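Local coordinates for protein endo-1,4-beta-xylanase I (Hypocrea jecorina, PDB 1XYN) that hydrolyses internal beta-1,4-xylosidic linkages in the main chain of xylan, a plant cell wall hemicellulose, yielding xylo-oligosaccharides and xylose, at residues A[3-8]-A[156-161]; A[25-30]-A[169-174]; A[31-36]-A[162-167]; A[58-63]-A[83-88]; A[79-84]-A[131-136]. One frame throughout, in Å; residues are numbered along the deposited sequence.

Contact 1: residues A[3-8]-A[156-161]; sequences INYDQN and MNYQVV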
# COMPACT_ATOMS: atom_id res chain seq x y z
N ILE A 3 7.08 16.62 22.40
CA ILE A 3 6.30 15.90 21.41
C ILE A 3 5.17 16.79 20.95
O ILE A 3 4.44 17.36 21.77
CB ILE A 3 5.72 14.59 21.98
CG1 ILE A 3 6.76 13.83 22.81
CG2 ILE A 3 5.21 13.73 20.86
CD1 ILE A 3 8.06 13.54 22.08
N ASN A 4 5.07 16.98 19.63
CA ASN A 4 4.01 17.80 19.06
C ASN A 4 3.39 17.11 17.86
O ASN A 4 2.69 17.74 17.06
CB ASN A 4 4.55 19.19 18.67
CG ASN A 4 5.47 19.15 17.46
OD1 ASN A 4 6.30 18.25 17.32
ND2 ASN A 4 5.34 20.14 16.59
N TYR A 5 3.67 15.81 17.72
CA TYR A 5 3.11 15.03 16.62
C TYR A 5 2.75 13.61 17.05
O TYR A 5 3.53 12.93 17.72
CB TYR A 5 4.04 14.98 15.41
CG TYR A 5 3.36 14.42 14.19
CD1 TYR A 5 2.49 15.21 13.44
CD2 TYR A 5 3.55 13.10 13.79
CE1 TYR A 5 1.82 14.70 12.33
CE2 TYR A 5 2.89 12.57 12.68
CZ TYR A 5 2.03 13.38 11.95
OH TYR A 5 1.36 12.88 10.85
N ASP A 6 1.56 13.19 16.64
CA ASP A 6 1.06 11.87 16.96
C ASP A 6 0.81 11.09 15.67
O ASP A 6 -0.05 11.44 14.86
CB ASP A 6 -0.22 11.98 17.80
CG ASP A 6 -0.95 10.65 17.97
OD1 ASP A 6 -0.31 9.58 17.86
OD2 ASP A 6 -2.17 10.68 18.23
N GLN A 7 1.63 10.06 15.47
CA GLN A 7 1.52 9.20 14.31
C GLN A 7 0.47 8.16 14.63
O GLN A 7 0.65 7.35 15.54
CB GLN A 7 2.88 8.54 14.03
CG GLN A 7 2.87 7.45 12.96
CD GLN A 7 2.25 7.90 11.64
OE1 GLN A 7 1.74 7.07 10.88
NE2 GLN A 7 2.30 9.20 11.36
N ASN A 8 -0.65 8.21 13.92
CA ASN A 8 -1.71 7.24 14.14
C ASN A 8 -2.28 6.71 12.83
O ASN A 8 -3.26 7.25 12.29
CB ASN A 8 -2.82 7.83 15.01
CG ASN A 8 -3.83 6.79 15.44
OD1 ASN A 8 -3.72 5.61 15.10
ND2 ASN A 8 -4.82 7.23 16.22
N MET A 156 13.16 18.09 5.74
CA MET A 156 12.64 17.26 6.82
C MET A 156 11.16 17.50 7.10
O MET A 156 10.71 18.64 7.23
CB MET A 156 13.42 17.53 8.12
CG MET A 156 14.82 16.95 8.14
SD MET A 156 14.82 15.18 8.26
CE MET A 156 15.36 14.98 9.92
N ASN A 157 10.41 16.40 7.17
CA ASN A 157 8.99 16.46 7.49
C ASN A 157 8.88 15.82 8.88
O ASN A 157 9.83 15.92 9.65
CB ASN A 157 8.15 15.73 6.46
CG ASN A 157 6.69 16.13 6.54
OD1 ASN A 157 5.90 15.54 7.28
ND2 ASN A 157 6.33 17.16 5.79
N TYR A 158 7.78 15.14 9.20
CA TYR A 158 7.67 14.57 10.54
C TYR A 158 8.66 13.45 10.86
O TYR A 158 9.18 12.78 9.97
CB TYR A 158 6.22 14.19 10.87
CG TYR A 158 5.67 12.95 10.20
CD1 TYR A 158 5.92 11.68 10.73
CD2 TYR A 158 4.83 13.05 9.08
CE1 TYR A 158 5.35 10.54 10.18
CE2 TYR A 158 4.25 11.91 8.53
CZ TYR A 158 4.51 10.66 9.08
OH TYR A 158 3.95 9.52 8.52
N GLN A 159 8.92 13.27 12.16
CA GLN A 159 9.87 12.28 12.63
C GLN A 159 9.37 11.75 13.96
O GLN A 159 9.33 12.48 14.95
CB GLN A 159 11.24 12.95 12.78
CG GLN A 159 12.36 12.08 13.29
CD GLN A 159 13.65 12.88 13.45
OE1 GLN A 159 13.94 13.41 14.52
NE2 GLN A 159 14.42 12.98 12.38
N VAL A 160 9.00 10.48 13.99
CA VAL A 160 8.48 9.86 15.21
C VAL A 160 9.20 8.57 15.55
O VAL A 160 10.05 8.12 14.81
CB VAL A 160 6.96 9.52 15.06
CG1 VAL A 160 6.11 10.79 14.91
CG2 VAL A 160 6.74 8.60 13.86
N VAL A 161 8.90 8.06 16.74
CA VAL A 161 9.41 6.78 17.20
C VAL A 161 8.13 5.97 17.04
O VAL A 161 7.13 6.26 17.69
CB VAL A 161 9.79 6.82 18.68
CG1 VAL A 161 10.05 5.42 19.21
CG2 VAL A 161 11.02 7.69 18.87
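The rings of Tyr-5 and Tyr-158 form an offset stack inside the beta-jelly roll of a family 11 xylanase, their centroids 4.7 Å apart and their planes inclined by 22°. Tyr-5 brings CE2 over one face of the Tyr-158 ring, 3.7 Å from CD1, while CB of Tyr-158 sits over a face of the Tyr-5 ring in a CH-pi contact. Val-160 joins them: its CG1 meets the edge of the Tyr-5 ring at CD2, 3.6 Å away, and its CG2 lies 3.9 Å from CB of Gln-7. With CG between its backbone N and carbonyl carbon (chi1 74°), Tyr-158 keeps its ring turned toward Tyr-5. With an alanine here the Tyr-5 ring is likely to lose its stacking partner, leaving a gap where the second ring lay. Strand 34-40 runs between the two strands and pairs with both, so the contact is made by side chains reaching past it. Further out, Tyr-66 and Trp-68 of strand 60-70 pack against Tyr-158; Tyr-66 and Tyr-158 probably bind substrate, as in relatives, consistent with a place for the stack in the xylan cleft. Just before the ring, the backbone N of Tyr-158 donates to Asn-157 OD1 at 2.7 Å, from above the plane of the amide carbonyl.

Contact 2: residues A[25-30]-A[169-174]; sequences SVNWNT and SGSASQ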
# COMPACT_ATOMS: atom_id res chain seq x y z
N SER A 25 1.62 3.87 24.06
CA SER A 25 1.37 2.49 24.41
C SER A 25 0.54 1.90 23.28
O SER A 25 -0.24 2.60 22.64
CB SER A 25 0.60 2.45 25.73
OG SER A 25 0.34 1.13 26.15
N VAL A 26 0.77 0.62 22.99
CA VAL A 26 0.02 -0.09 21.95
C VAL A 26 -0.08 -1.56 22.25
O VAL A 26 0.84 -2.17 22.77
CB VAL A 26 0.62 0.05 20.53
CG1 VAL A 26 -0.28 0.90 19.68
CG2 VAL A 26 2.05 0.58 20.57
N ASN A 27 -1.27 -2.09 21.99
CA ASN A 27 -1.59 -3.51 22.14
C ASN A 27 -2.25 -3.80 20.81
O ASN A 27 -3.08 -3.01 20.35
CB ASN A 27 -2.59 -3.74 23.26
CG ASN A 27 -1.94 -3.76 24.62
OD1 ASN A 27 -1.27 -4.73 24.97
ND2 ASN A 27 -2.14 -2.71 25.40
N TRP A 28 -1.87 -4.89 20.16
CA TRP A 28 -2.46 -5.19 18.87
C TRP A 28 -2.66 -6.68 18.64
O TRP A 28 -2.06 -7.51 19.32
CB TRP A 28 -1.62 -4.57 17.72
CG TRP A 28 -0.26 -5.23 17.48
CD1 TRP A 28 -0.00 -6.27 16.63
CD2 TRP A 28 0.99 -4.92 18.12
NE1 TRP A 28 1.32 -6.62 16.70
CE2 TRP A 28 1.96 -5.82 17.60
CE3 TRP A 28 1.39 -3.97 19.06
CZ2 TRP A 28 3.30 -5.79 18.02
CZ3 TRP A 28 2.73 -3.95 19.47
CH2 TRP A 28 3.66 -4.86 18.94
N ASN A 29 -3.54 -6.99 17.70
CA ASN A 29 -3.87 -8.35 17.28
C ASN A 29 -4.55 -8.15 15.93
O ASN A 29 -5.78 -8.16 15.81
CB ASN A 29 -4.82 -9.02 18.27
CG ASN A 29 -4.99 -10.51 18.00
OD1 ASN A 29 -4.38 -11.05 17.08
ND2 ASN A 29 -5.80 -11.17 18.82
N THR A 30 -3.73 -7.94 14.90
CA THR A 30 -4.25 -7.65 13.58
C THR A 30 -3.48 -8.28 12.42
O THR A 30 -2.33 -8.71 12.56
CB THR A 30 -4.30 -6.12 13.38
OG1 THR A 30 -4.80 -5.81 12.08
CG2 THR A 30 -2.92 -5.51 13.54
N SER A 169 -0.05 -10.55 17.00
CA SER A 169 -0.27 -9.74 18.19
C SER A 169 1.03 -9.35 18.90
O SER A 169 2.12 -9.87 18.60
CB SER A 169 -1.19 -10.49 19.16
OG SER A 169 -0.61 -11.72 19.59
N GLY A 170 0.90 -8.40 19.82
CA GLY A 170 2.04 -7.93 20.59
C GLY A 170 1.65 -6.69 21.35
O GLY A 170 0.50 -6.25 21.29
N SER A 171 2.62 -6.10 22.05
CA SER A 171 2.38 -4.89 22.82
C SER A 171 3.68 -4.10 22.98
O SER A 171 4.77 -4.66 22.87
CB SER A 171 1.78 -5.22 24.19
OG SER A 171 2.67 -5.99 24.97
N ALA A 172 3.55 -2.81 23.26
CA ALA A 172 4.70 -1.93 23.43
C ALA A 172 4.35 -0.68 24.25
O ALA A 172 3.29 -0.09 24.09
CB ALA A 172 5.24 -1.51 22.05
N SER A 173 5.25 -0.32 25.17
CA SER A 173 5.09 0.86 26.02
C SER A 173 6.43 1.56 25.91
O SER A 173 7.43 1.09 26.46
CB SER A 173 4.81 0.47 27.47
OG SER A 173 3.57 -0.20 27.60
N GLN A 174 6.45 2.66 25.17
CA GLN A 174 7.67 3.39 24.93
C GLN A 174 7.66 4.85 25.37
O GLN A 174 6.65 5.54 25.24
CB GLN A 174 8.01 3.33 23.43
CG GLN A 174 8.44 1.94 22.93
CD GLN A 174 9.85 1.57 23.38
OE1 GLN A 174 10.76 2.39 23.32
NE2 GLN A 174 10.02 0.34 23.83
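The carbonyl oxygen of Ala-172 takes the backbone N-H of Val-26 at 2.8 Å (N to O) and also meets the CA of Ser-25. Val-26 O accepts from Ala-172 N in return, which makes this a hydrogen-bonded antiparallel pair; Trp-28 and Gly-170 form the next one, with Trp-28 N 3.0 Å from Gly-170 O. A chi1 of 71° tucks CG of Trp-28 between N and C of its own backbone and lays the indole across the partner strand. One face of it covers the chain from Ser-169 C to Ser-171 N, and Gly-170 CA points at the six-membered ring, 3.7 Å from its centroid, as a CH-pi contact. The glycine makes this possible, since a beta carbon there would come within 2.5 Å of Trp-28 CZ2. Past the ring, Val-26 CG2 and Ala-172 CB meet at 4.1 Å. Ser-25, Asn-27, Asn-29 and the serines opposite them carry the other, polar face. In the five-stranded antiparallel sheet, strand 14-19 flanks 23-30 and strand 48-56 flanks 168-177, while Trp-28 and Ala-172 pack inward onto Val-163 of strand 155-166 in the second sheet.

Contact 3: residues A[31-36]-A[162-167]; sequences QDDFVV and AVEGWG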
# COMPACT_ATOMS: atom_id res chain seq x y z
N GLN A 31 -4.15 -8.37 11.27
CA GLN A 31 -3.56 -8.91 10.05
C GLN A 31 -3.11 -7.74 9.20
O GLN A 31 -2.32 -7.89 8.27
CB GLN A 31 -4.59 -9.72 9.26
CG GLN A 31 -4.88 -11.11 9.80
CD GLN A 31 -3.74 -12.08 9.57
OE1 GLN A 31 -3.04 -12.47 10.51
NE2 GLN A 31 -3.55 -12.49 8.32
N ASP A 32 -3.64 -6.56 9.53
CA ASP A 32 -3.35 -5.34 8.78
C ASP A 32 -2.30 -4.41 9.38
O ASP A 32 -2.23 -4.23 10.60
CB ASP A 32 -4.64 -4.56 8.52
CG ASP A 32 -5.70 -5.40 7.85
OD1 ASP A 32 -5.42 -6.06 6.83
OD2 ASP A 32 -6.84 -5.40 8.35
N ASP A 33 -1.55 -3.77 8.49
CA ASP A 33 -0.48 -2.85 8.84
C ASP A 33 -0.99 -1.60 9.53
O ASP A 33 -2.05 -1.07 9.20
CB ASP A 33 0.30 -2.46 7.57
CG ASP A 33 1.50 -1.56 7.86
OD1 ASP A 33 2.21 -1.81 8.86
OD2 ASP A 33 1.76 -0.62 7.07
N PHE A 34 -0.19 -1.13 10.49
CA PHE A 34 -0.49 0.07 11.25
C PHE A 34 0.84 0.68 11.67
O PHE A 34 1.83 -0.04 11.89
CB PHE A 34 -1.33 -0.28 12.49
CG PHE A 34 -0.61 -1.14 13.49
CD1 PHE A 34 -0.59 -2.52 13.36
CD2 PHE A 34 0.07 -0.57 14.55
CE1 PHE A 34 0.10 -3.32 14.28
CE2 PHE A 34 0.76 -1.36 15.48
CZ PHE A 34 0.77 -2.74 15.34
N VAL A 35 0.89 2.00 11.73
CA VAL A 35 2.09 2.71 12.15
C VAL A 35 1.66 3.74 13.20
O VAL A 35 1.00 4.72 12.86
CB VAL A 35 2.75 3.48 10.97
CG1 VAL A 35 4.09 4.06 11.42
CG2 VAL A 35 2.92 2.57 9.77
N VAL A 36 2.01 3.50 14.46
CA VAL A 36 1.65 4.45 15.52
C VAL A 36 2.89 4.84 16.31
O VAL A 36 3.82 4.06 16.47
CB VAL A 36 0.65 3.85 16.53
CG1 VAL A 36 -0.67 3.53 15.86
CG2 VAL A 36 1.25 2.63 17.21
N ALA A 162 8.13 5.01 16.13
CA ALA A 162 6.93 4.23 15.87
C ALA A 162 7.05 2.71 15.95
O ALA A 162 8.14 2.14 15.88
CB ALA A 162 6.35 4.63 14.51
N VAL A 163 5.91 2.07 16.16
CA VAL A 163 5.81 0.63 16.22
C VAL A 163 4.93 0.31 15.02
O VAL A 163 3.94 1.00 14.77
CB VAL A 163 5.10 0.14 17.51
CG1 VAL A 163 4.77 -1.33 17.41
CG2 VAL A 163 6.00 0.37 18.72
N GLU A 164 5.34 -0.68 14.23
CA GLU A 164 4.58 -1.05 13.04
C GLU A 164 4.45 -2.56 13.02
O GLU A 164 5.37 -3.27 13.42
CB GLU A 164 5.28 -0.54 11.78
CG GLU A 164 4.67 -1.03 10.46
CD GLU A 164 5.21 -0.29 9.23
OE1 GLU A 164 6.18 0.48 9.36
OE2 GLU A 164 4.64 -0.48 8.12
N GLY A 165 3.29 -3.06 12.60
CA GLY A 165 3.11 -4.49 12.56
C GLY A 165 1.93 -4.99 11.76
O GLY A 165 1.14 -4.21 11.21
N TRP A 166 1.85 -6.31 11.67
CA TRP A 166 0.80 -7.01 10.95
C TRP A 166 1.00 -8.51 11.12
O TRP A 166 2.07 -8.96 11.54
CB TRP A 166 0.81 -6.66 9.45
CG TRP A 166 2.06 -7.08 8.69
CD1 TRP A 166 2.29 -8.29 8.09
CD2 TRP A 166 3.19 -6.25 8.36
NE1 TRP A 166 3.47 -8.27 7.41
CE2 TRP A 166 4.05 -7.03 7.56
CE3 TRP A 166 3.55 -4.94 8.67
CZ2 TRP A 166 5.26 -6.54 7.05
CZ3 TRP A 166 4.76 -4.44 8.16
CH2 TRP A 166 5.59 -5.24 7.36
N GLY A 167 -0.05 -9.27 10.83
CA GLY A 167 0.01 -10.72 10.93
C GLY A 167 0.08 -11.35 12.31
O GLY A 167 0.44 -12.52 12.43
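Glu-164 leaves its strand beside Phe-34 and Val-35 and runs out extended, CG anti to the backbone N (chi1 173°). Its CB passes Phe-34 O at 3.5 Å, and CG lies 3.0 Å from Asp-33 OD1. CD rests against Val-35 CG2 at 3.7 Å. At the tip the two oxygens part company: OE1 is hydrogen-bonded to the hydroxyl of Tyr-77, whereas OE2 stands close to both oxygens of Asp-33, 2.9 Å from OD1 and 3.1 Å from OD2, a close approach of two acid groups that is not counted as a hydrogen bond. The two carboxyl groups are nearly coplanar, 23° apart. A chi1 of -176° turns the Asp-33 carboxyl group toward Glu-164, and OD1 also comes within 3.4 Å of Trp-166 CE3, with the carboxylate plane almost perpendicular to the indole. On the opposite side of the sheet the Phe-34 ring lies over Gly-165, one face on its N. Sound backbone bonds join Val-36 and Val-163, Val-163 N reaching Val-36 O at 2.9 Å, but the Phe-34 and Gly-165 bonds are long and weak. Toward the other end, Gln-31 gives its amide nitrogen to Gln-116 O of the second subunit, and Thr-118 of that subunit packs on Trp-166. Glu-164 is the predicted proton donor, and Tyr-77 probably binds substrate. The pairing of this acid with a neighbouring aspartate is as in low-pH family 11 xylanases, and the site is probably the acid/base side of a retaining active site.

Contact 4: residues A[58-63]-A[83-88]; sequences SGTGLL and HNYPAQ. With CA (calcium ion), chain B.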
# COMPACT_ATOMS: atom_id res chain seq x y z
N SER A 58 3.57 -12.79 17.77
CA SER A 58 3.55 -13.45 16.47
C SER A 58 3.50 -12.39 15.38
O SER A 58 3.23 -11.23 15.67
CB SER A 58 2.30 -14.33 16.35
OG SER A 58 1.12 -13.53 16.32
N GLY A 59 3.74 -12.79 14.13
CA GLY A 59 3.72 -11.85 13.02
C GLY A 59 4.91 -10.90 12.94
O GLY A 59 5.92 -11.11 13.61
N THR A 60 4.78 -9.86 12.13
CA THR A 60 5.84 -8.86 11.95
C THR A 60 5.71 -7.69 12.93
O THR A 60 4.62 -7.13 13.08
CB THR A 60 5.81 -8.27 10.52
OG1 THR A 60 5.85 -9.33 9.56
CG2 THR A 60 7.00 -7.33 10.30
N GLY A 61 6.82 -7.30 13.54
CA GLY A 61 6.83 -6.19 14.48
C GLY A 61 8.13 -5.42 14.38
O GLY A 61 9.21 -6.02 14.41
N LEU A 62 8.04 -4.09 14.28
CA LEU A 62 9.22 -3.23 14.16
C LEU A 62 9.20 -2.04 15.12
O LEU A 62 8.17 -1.37 15.24
CB LEU A 62 9.32 -2.67 12.73
CG LEU A 62 8.81 -3.45 11.52
CD1 LEU A 62 8.90 -2.58 10.26
CD2 LEU A 62 9.58 -4.73 11.34
N LEU A 63 10.31 -1.80 15.81
CA LEU A 63 10.43 -0.64 16.70
C LEU A 63 11.50 0.23 16.04
O LEU A 63 12.66 -0.17 15.94
CB LEU A 63 10.86 -1.06 18.11
CG LEU A 63 11.05 0.08 19.12
CD1 LEU A 63 9.75 0.87 19.30
CD2 LEU A 63 11.54 -0.48 20.45
N HIS A 83 11.08 -8.09 14.12
CA HIS A 83 10.78 -9.52 14.16
C HIS A 83 9.99 -9.87 12.93
O HIS A 83 9.03 -9.18 12.60
CB HIS A 83 9.89 -9.85 15.33
CG HIS A 83 10.43 -9.38 16.62
ND1 HIS A 83 10.99 -10.24 17.54
CD2 HIS A 83 10.53 -8.14 17.14
CE1 HIS A 83 11.41 -9.55 18.58
NE2 HIS A 83 11.14 -8.27 18.36
N ASN A 84 10.38 -10.98 12.30
CA ASN A 84 9.72 -11.49 11.11
C ASN A 84 9.51 -10.38 10.10
O ASN A 84 8.42 -10.21 9.57
CB ASN A 84 8.38 -12.13 11.49
CG ASN A 84 8.52 -13.17 12.59
OD1 ASN A 84 9.04 -14.27 12.36
ND2 ASN A 84 8.06 -12.84 13.79
N TYR A 85 10.56 -9.59 9.87
CA TYR A 85 10.50 -8.49 8.93
C TYR A 85 11.09 -8.89 7.58
O TYR A 85 12.30 -9.10 7.47
CB TYR A 85 11.25 -7.28 9.49
CG TYR A 85 11.42 -6.17 8.50
CD1 TYR A 85 10.31 -5.63 7.85
CD2 TYR A 85 12.69 -5.70 8.15
CE1 TYR A 85 10.46 -4.65 6.87
CE2 TYR A 85 12.85 -4.72 7.18
CZ TYR A 85 11.73 -4.20 6.54
OH TYR A 85 11.87 -3.23 5.58
N PRO A 86 10.24 -8.98 6.54
CA PRO A 86 10.65 -9.36 5.17
C PRO A 86 11.60 -8.32 4.59
O PRO A 86 11.16 -7.39 3.90
CB PRO A 86 9.32 -9.35 4.41
CG PRO A 86 8.30 -9.64 5.47
CD PRO A 86 8.79 -8.79 6.61
N ALA A 87 12.89 -8.47 4.88
CA ALA A 87 13.92 -7.56 4.40
C ALA A 87 13.81 -7.31 2.90
O ALA A 87 14.28 -8.11 2.08
CB ALA A 87 15.30 -8.10 4.75
N GLN A 88 13.19 -6.19 2.54
CA GLN A 88 13.00 -5.84 1.14
C GLN A 88 13.96 -4.78 0.61
O GLN A 88 14.32 -3.83 1.31
CB GLN A 88 11.56 -5.37 0.91
CG GLN A 88 10.51 -6.45 1.09
CD GLN A 88 10.68 -7.59 0.10
OE1 GLN A 88 10.47 -7.42 -1.10
NE2 GLN A 88 11.04 -8.77 0.61
CA CA B . 12.86 -7.71 20.39
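Thr-60, His-83 and Asn-84 carry this junction of the family 11 beta-jelly roll, where strand 81-83 leaves its partner strand 60-70 and the chain turns off into a loop. His-83 makes the last antiparallel hydrogen-bonded pair: its N meets Gly-61 O at 2.8 Å and its O receives Gly-61 N at 3.0 Å. From the same residue the imidazole binds the calcium ion through NE2, 2.7 Å away, a site it shares with Asp-81. Asn-84 then adopts a left-handed backbone conformation (phi 48°, psi 47°), which lets its side chain fold back so that ND2 donates to Gly-59 O at 2.8 Å, from above the carbonyl plane. Its own carbonyl is taken by Thr-60, whose hydroxyl lies anti to its own carbonyl carbon (chi1 -54°) and donates to Asn-84 O at 2.7 Å. Without this hydroxyl, as with an alanine here, the Asn-84 carbonyl would probably lose its donor and the turn be freer to move. The methyl CG2 of Thr-60 faces the edge of the Tyr-85 ring. Beyond it Leu-62 crosses Tyr-85 at about a right angle, CD2 lying 3.6 Å from Tyr-85 CB.

Contact 5: residues A[79-84]-A[131-136]; sequences MEDNHN and PRTSGT. With CA (calcium ion), chain B.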
# COMPACT_ATOMS: atom_id res chain seq x y z
N MET A 79 15.55 1.09 12.31
CA MET A 79 15.05 -0.00 13.13
C MET A 79 15.99 -0.39 14.24
O MET A 79 17.13 -0.76 13.99
CB MET A 79 14.76 -1.22 12.26
CG MET A 79 13.49 -1.09 11.46
SD MET A 79 13.32 -2.42 10.27
CE MET A 79 12.82 -1.47 8.84
N GLU A 80 15.50 -0.30 15.47
CA GLU A 80 16.26 -0.66 16.65
C GLU A 80 15.91 -2.07 17.03
O GLU A 80 16.65 -2.75 17.75
CB GLU A 80 15.96 0.30 17.80
CG GLU A 80 16.30 1.75 17.48
CD GLU A 80 17.79 1.94 17.25
OE1 GLU A 80 18.57 1.65 18.18
OE2 GLU A 80 18.19 2.40 16.16
N ASP A 81 14.80 -2.53 16.47
CA ASP A 81 14.30 -3.86 16.73
C ASP A 81 13.33 -4.25 15.64
O ASP A 81 12.64 -3.39 15.07
CB ASP A 81 13.60 -3.85 18.07
CG ASP A 81 13.29 -5.22 18.57
OD1 ASP A 81 13.87 -6.22 18.09
OD2 ASP A 81 12.43 -5.27 19.47
N ASN A 82 13.28 -5.54 15.33
CA ASN A 82 12.40 -6.07 14.30
C ASN A 82 12.28 -7.59 14.42
O ASN A 82 13.23 -8.27 14.83
CB ASN A 82 12.87 -5.68 12.89
CG ASN A 82 14.15 -6.41 12.45
OD1 ASN A 82 14.11 -7.25 11.55
ND2 ASN A 82 15.28 -6.06 13.06
N HIS A 83 11.08 -8.09 14.12
CA HIS A 83 10.78 -9.52 14.16
C HIS A 83 9.99 -9.87 12.93
O HIS A 83 9.03 -9.18 12.60
CB HIS A 83 9.89 -9.85 15.33
CG HIS A 83 10.43 -9.38 16.62
ND1 HIS A 83 10.99 -10.24 17.54
CD2 HIS A 83 10.53 -8.14 17.14
CE1 HIS A 83 11.41 -9.55 18.58
NE2 HIS A 83 11.14 -8.27 18.36
N ASN A 84 10.38 -10.98 12.30
CA ASN A 84 9.72 -11.49 11.11
C ASN A 84 9.51 -10.38 10.10
O ASN A 84 8.42 -10.21 9.57
CB ASN A 84 8.38 -12.13 11.49
CG ASN A 84 8.52 -13.17 12.59
OD1 ASN A 84 9.04 -14.27 12.36
ND2 ASN A 84 8.06 -12.84 13.79
N PRO A 131 19.43 -5.89 18.01
CA PRO A 131 18.15 -5.35 18.45
C PRO A 131 18.09 -4.96 19.93
O PRO A 131 18.62 -5.67 20.79
CB PRO A 131 17.17 -6.48 18.15
CG PRO A 131 17.80 -7.19 17.01
CD PRO A 131 19.24 -7.24 17.44
N ARG A 132 17.44 -3.83 20.19
CA ARG A 132 17.25 -3.31 21.55
C ARG A 132 15.90 -2.60 21.63
O ARG A 132 15.28 -2.29 20.62
CB ARG A 132 18.38 -2.34 21.95
CG ARG A 132 18.55 -1.15 21.02
CD ARG A 132 19.59 -0.13 21.50
NE ARG A 132 19.64 1.00 20.57
CZ ARG A 132 20.41 2.07 20.70
NH1 ARG A 132 21.23 2.21 21.74
NH2 ARG A 132 20.38 3.01 19.77
N THR A 133 15.45 -2.37 22.86
CA THR A 133 14.19 -1.70 23.12
C THR A 133 14.38 -0.44 23.95
O THR A 133 13.41 0.22 24.33
CB THR A 133 13.21 -2.64 23.85
OG1 THR A 133 13.88 -3.26 24.96
CG2 THR A 133 12.70 -3.72 22.91
N SER A 134 15.64 -0.09 24.22
CA SER A 134 15.99 1.09 25.02
C SER A 134 17.29 1.70 24.49
O SER A 134 18.25 0.97 24.23
CB SER A 134 16.22 0.69 26.48
OG SER A 134 15.20 -0.16 26.96
N GLY A 135 17.33 3.02 24.33
CA GLY A 135 18.56 3.65 23.86
C GLY A 135 18.42 5.04 23.27
O GLY A 135 17.41 5.71 23.44
N THR A 136 19.50 5.48 22.63
CA THR A 136 19.55 6.79 21.98
C THR A 136 19.94 6.51 20.55
O THR A 136 20.74 5.61 20.29
CB THR A 136 20.65 7.69 22.58
OG1 THR A 136 20.39 7.89 23.97
CG2 THR A 136 20.69 9.04 21.87
CA CA B . 12.86 -7.71 20.39
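The guanidinium of Arg-132 turns an edge to Glu-80 in a salt bridge and carries the CA of Gly-135 over one face, 3.7 Å above its plane. In that edge NE and NH2 both donate to a single oxygen, Glu-80 OE1, which lies only 3° out of the guanidinium plane; NE stands 2.7 Å from OE1 and NH2 2.8 Å. The grip is side-on but not flat, since the carboxylate is turned 48° from the guanidinium. NE meets OE1 nearly in line with its C-O bond, whereas NH2 comes to it from above the carboxylate plane. NH2 also donates to Thr-136 O at 2.7 Å, so the arginine closes the short loop of its own segment. Gly-135 leaves room for it: a beta carbon there would fall 2.4 Å from Arg-132 NH1. The backbone repeats the tie, Arg-132 N donating to Glu-80 O at 2.8 Å. Glu-80 and Asp-81 form a classic beta bulge opposite Leu-63, and the chain turns a corner here. Asp-81 sends OD2 to the calcium ion, 2.6 Å away, where His-83 NE2 is the second protein ligand, while Pro-131 CB packs on its other oxygen, OD1, at 3.3 Å. The second oxygen of Glu-80 is hydrogen-bonded to the hydroxyl of Tyr-102. With OE1 held by two donors and OE2 bonded to that hydroxyl, the buried carboxylate is probably fixed in rotation, and probably kept ionised by Arg-132, next to a second acidic group that is paired with the metal.

How the contacts relate
From the N terminus, contact 1 joins residues 3-8 to 156-161, closing a loop that spans most of the chain. Contact 2, begun at 25-30 and ended at 169-174, crosses it, as does contact 3, whose loop from 31-36 to 162-167 lies nested inside that of contact 2. Contacts 4 and 5 are smaller loops inside all three, and they overlap at residues 83-84, where one ends on the stretch from which the other starts. Contacts 1, 3 and 4 lie on the larger curled sheet; contact 5 ties 79-84, on that sheet, to 131-136, which leads into the sheet that holds contact 2. The sheets also pack together where contacts 2 and 3 touch, and the calcium ion adjoins contacts 4 and 5.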